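Local coordinates for protein molinate hydrolase (Gulosibacter molinativorax, PDB 4UB9) that probably hydrolyses the thiocarbamate herbicide molinate, as a zinc-dependent enzyme of the amidohydrolase family, at residues A[329-340]-A[347-355]. Residues are numbered along the deposited sequence; the frame is centred on the assembly and turned at random.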
# COMPACT_ATOMS: atom_id res chain seq x y z
N GLN A 329 0.29 -18.21 25.99
CA GLN A 329 -0.14 -18.70 24.65
C GLN A 329 1.10 -19.15 23.92
O GLN A 329 1.79 -18.33 23.31
CB GLN A 329 -0.88 -17.66 23.85
CG GLN A 329 -2.24 -17.39 24.47
CD GLN A 329 -2.99 -16.25 23.84
OE1 GLN A 329 -2.73 -15.85 22.72
NE2 GLN A 329 -3.95 -15.74 24.57
N PRO A 330 1.43 -20.42 24.07
CA PRO A 330 2.63 -20.93 23.50
C PRO A 330 2.38 -21.59 22.17
O PRO A 330 1.27 -21.80 21.71
CB PRO A 330 3.03 -21.99 24.51
CG PRO A 330 1.71 -22.59 24.85
CD PRO A 330 0.77 -21.43 24.92
N THR A 331 3.49 -21.97 21.62
CA THR A 331 3.57 -22.54 20.33
C THR A 331 4.40 -23.82 20.49
O THR A 331 5.33 -23.88 21.29
CB THR A 331 4.22 -21.47 19.48
OG1 THR A 331 3.77 -21.58 18.14
CG2 THR A 331 5.66 -21.51 19.63
N THR A 332 4.02 -24.88 19.79
CA THR A 332 4.76 -26.14 19.86
C THR A 332 6.08 -25.99 19.15
O THR A 332 6.30 -25.06 18.37
CB THR A 332 4.03 -27.30 19.20
OG1 THR A 332 3.83 -27.03 17.81
CG2 THR A 332 2.70 -27.56 19.84
N ILE A 333 6.97 -26.92 19.40
CA ILE A 333 8.29 -26.90 18.72
C ILE A 333 8.16 -26.87 17.20
O ILE A 333 8.81 -26.09 16.53
CB ILE A 333 9.11 -28.14 19.13
CG1 ILE A 333 9.57 -27.96 20.59
CG2 ILE A 333 10.31 -28.36 18.20
CD1 ILE A 333 9.95 -29.26 21.29
N ALA A 334 7.27 -27.72 16.69
CA ALA A 334 7.08 -27.88 15.26
C ALA A 334 6.43 -26.66 14.61
O ALA A 334 6.88 -26.15 13.59
CB ALA A 334 6.25 -29.11 14.97
N GLN A 335 5.36 -26.18 15.24
CA GLN A 335 4.66 -24.97 14.76
C GLN A 335 5.60 -23.78 14.71
O GLN A 335 5.69 -23.07 13.71
CB GLN A 335 3.42 -24.69 15.61
CG GLN A 335 2.76 -23.36 15.34
CD GLN A 335 2.19 -23.21 13.93
OE1 GLN A 335 1.71 -24.18 13.29
NE2 GLN A 335 2.18 -21.98 13.46
N GLN A 336 6.36 -23.60 15.77
CA GLN A 336 7.28 -22.47 15.84
C GLN A 336 8.38 -22.61 14.84
O GLN A 336 8.90 -21.62 14.31
CB GLN A 336 7.92 -22.34 17.26
CG GLN A 336 8.77 -21.06 17.44
CD GLN A 336 7.99 -19.72 17.21
OE1 GLN A 336 8.50 -18.77 16.59
NE2 GLN A 336 6.79 -19.65 17.72
N ALA A 337 8.84 -23.83 14.66
CA ALA A 337 9.89 -24.08 13.65
C ALA A 337 9.36 -23.76 12.25
O ALA A 337 10.10 -23.26 11.40
CB ALA A 337 10.37 -25.52 13.71
N TRP A 338 8.10 -24.09 12.00
CA TRP A 338 7.52 -23.74 10.74
C TRP A 338 7.51 -22.19 10.56
O TRP A 338 7.94 -21.65 9.54
CB TRP A 338 6.12 -24.34 10.61
CG TRP A 338 5.49 -23.78 9.37
CD1 TRP A 338 5.74 -24.15 8.10
CD2 TRP A 338 4.60 -22.66 9.30
NE1 TRP A 338 5.05 -23.36 7.24
CE2 TRP A 338 4.34 -22.43 7.95
CE3 TRP A 338 4.00 -21.84 10.26
CZ2 TRP A 338 3.50 -21.42 7.51
CZ3 TRP A 338 3.16 -20.84 9.83
CH2 TRP A 338 2.92 -20.62 8.46
N MET A 339 7.02 -21.51 11.58
CA MET A 339 6.92 -20.07 11.58
C MET A 339 8.25 -19.44 11.34
O MET A 339 8.38 -18.54 10.49
CB MET A 339 6.42 -19.54 12.92
CG MET A 339 4.94 -19.56 13.07
SD MET A 339 4.52 -19.11 14.77
CE MET A 339 2.81 -18.67 14.58
N ASP A 340 9.24 -19.92 12.05
CA ASP A 340 10.62 -19.39 11.85
C ASP A 340 11.14 -19.68 10.43
O ASP A 340 11.81 -18.87 9.82
CB ASP A 340 11.59 -19.92 12.92
CG ASP A 340 11.25 -19.41 14.32
OD1 ASP A 340 10.56 -18.36 14.46
OD2 ASP A 340 11.67 -20.01 15.32
N ALA A 347 5.87 -14.81 14.23
CA ALA A 347 6.85 -15.70 14.85
C ALA A 347 7.27 -15.23 16.23
O ALA A 347 7.55 -16.04 17.12
CB ALA A 347 8.08 -15.79 13.97
N ASP A 348 7.28 -13.91 16.39
CA ASP A 348 7.54 -13.24 17.67
C ASP A 348 6.45 -13.35 18.74
O ASP A 348 6.67 -12.96 19.88
CB ASP A 348 7.75 -11.75 17.44
CG ASP A 348 9.18 -11.41 17.12
OD1 ASP A 348 10.03 -12.33 17.15
OD2 ASP A 348 9.44 -10.22 16.84
N PHE A 349 5.28 -13.83 18.35
CA PHE A 349 4.13 -13.92 19.23
C PHE A 349 4.47 -14.84 20.39
O PHE A 349 4.39 -14.43 21.55
CB PHE A 349 2.96 -14.42 18.41
CG PHE A 349 1.60 -14.25 19.02
CD1 PHE A 349 1.23 -14.94 20.18
CD2 PHE A 349 0.62 -13.51 18.34
CE1 PHE A 349 -0.07 -14.83 20.70
CE2 PHE A 349 -0.68 -13.38 18.85
CZ PHE A 349 -1.02 -14.04 20.04
N SER A 350 4.94 -16.04 20.09
CA SER A 350 5.30 -17.06 21.12
C SER A 350 6.70 -17.64 21.03
O SER A 350 7.09 -18.44 21.87
CB SER A 350 4.35 -18.22 21.02
OG SER A 350 3.01 -17.74 21.04
N GLY A 351 7.45 -17.18 20.05
CA GLY A 351 8.78 -17.65 19.84
C GLY A 351 9.86 -16.85 20.52
O GLY A 351 9.60 -15.86 21.25
N ARG A 352 11.09 -17.31 20.28
CA ARG A 352 12.34 -16.70 20.80
C ARG A 352 12.20 -16.42 22.33
O ARG A 352 11.91 -17.31 23.10
CB ARG A 352 12.75 -15.43 20.00
CG ARG A 352 13.01 -15.61 18.51
CD ARG A 352 11.69 -15.64 17.73
NE ARG A 352 11.82 -15.99 16.31
CZ ARG A 352 11.57 -15.16 15.29
NH1 ARG A 352 11.14 -13.92 15.49
NH2 ARG A 352 11.74 -15.60 14.03
N VAL A 353 12.35 -15.15 22.72
CA VAL A 353 12.33 -14.77 24.13
C VAL A 353 11.02 -15.07 24.82
O VAL A 353 11.01 -15.39 26.00
CB VAL A 353 12.69 -13.28 24.29
CG1 VAL A 353 12.50 -12.82 25.72
CG2 VAL A 353 14.14 -13.05 23.83
N HIS A 354 9.92 -15.05 24.09
CA HIS A 354 8.64 -15.39 24.72
C HIS A 354 8.51 -16.86 25.03
O HIS A 354 7.78 -17.27 25.95
CB HIS A 354 7.46 -14.95 23.87
CG HIS A 354 7.42 -13.48 23.64
ND1 HIS A 354 6.58 -12.90 22.73
CD2 HIS A 354 8.20 -12.48 24.12
CE1 HIS A 354 6.80 -11.60 22.70
NE2 HIS A 354 7.78 -11.32 23.53
N HIS A 355 9.20 -17.65 24.23
CA HIS A 355 9.27 -19.09 24.47
C HIS A 355 10.04 -19.31 25.77
O HIS A 355 9.61 -20.08 26.63
CB HIS A 355 9.95 -19.81 23.27
CG HIS A 355 10.50 -21.17 23.60
ND1 HIS A 355 9.72 -22.31 23.61
CD2 HIS A 355 11.74 -21.55 23.95
CE1 HIS A 355 10.46 -23.35 23.96
NE2 HIS A 355 11.69 -22.92 24.17
O HOH W 1 2.97 -15.26 23.84
O HOH W 2 6.05 -20.64 22.93
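Ser-350 OG donates to the backbone carbonyl of Gln-329, the OG–O distance being 2.6 Å and the donor tilted 25° from the carbonyl plane. The hydroxyl reaches this carbonyl because OG is turned away from the carbonyl carbon of Ser-350 and lies beside its backbone N (chi1 -51°). A water that accepts from Thr-331 N and donates to Ser-350 O, 2.7 Å from that oxygen, adds a link from backbone to backbone. At the other end Asp-340 OD1 forms a salt bridge with Arg-352 NH2 at 3.0 Å, carboxylate and guanidinium planes being 15° apart. Arg-352 NH1 holds Asp-348 OD1 at 2.6 Å, while Asp-348 OD2 pairs with Arg-254, so the acid has a charged partner at each oxygen. Between these polar ends the amide of Gln-336 lies against Gly-351, CD to CA 3.4 Å; an alanine in place of Gln-336 would probably leave a gap against Gly-351 and Ala-347. Gln-329 OE1 meets the Phe-349 ring at its edge, in plane, 3.5 Å from CE1, whereas Gln-329 NE2 is bonded to Glu-327. With Gln-329 near the zinc ligand His-302 and the side chain of Phe-349 about 6 Å from the zinc, residues 329-331 and 347-350 lie close to the metal site, consistent with an amidohydrolase TIM barrel.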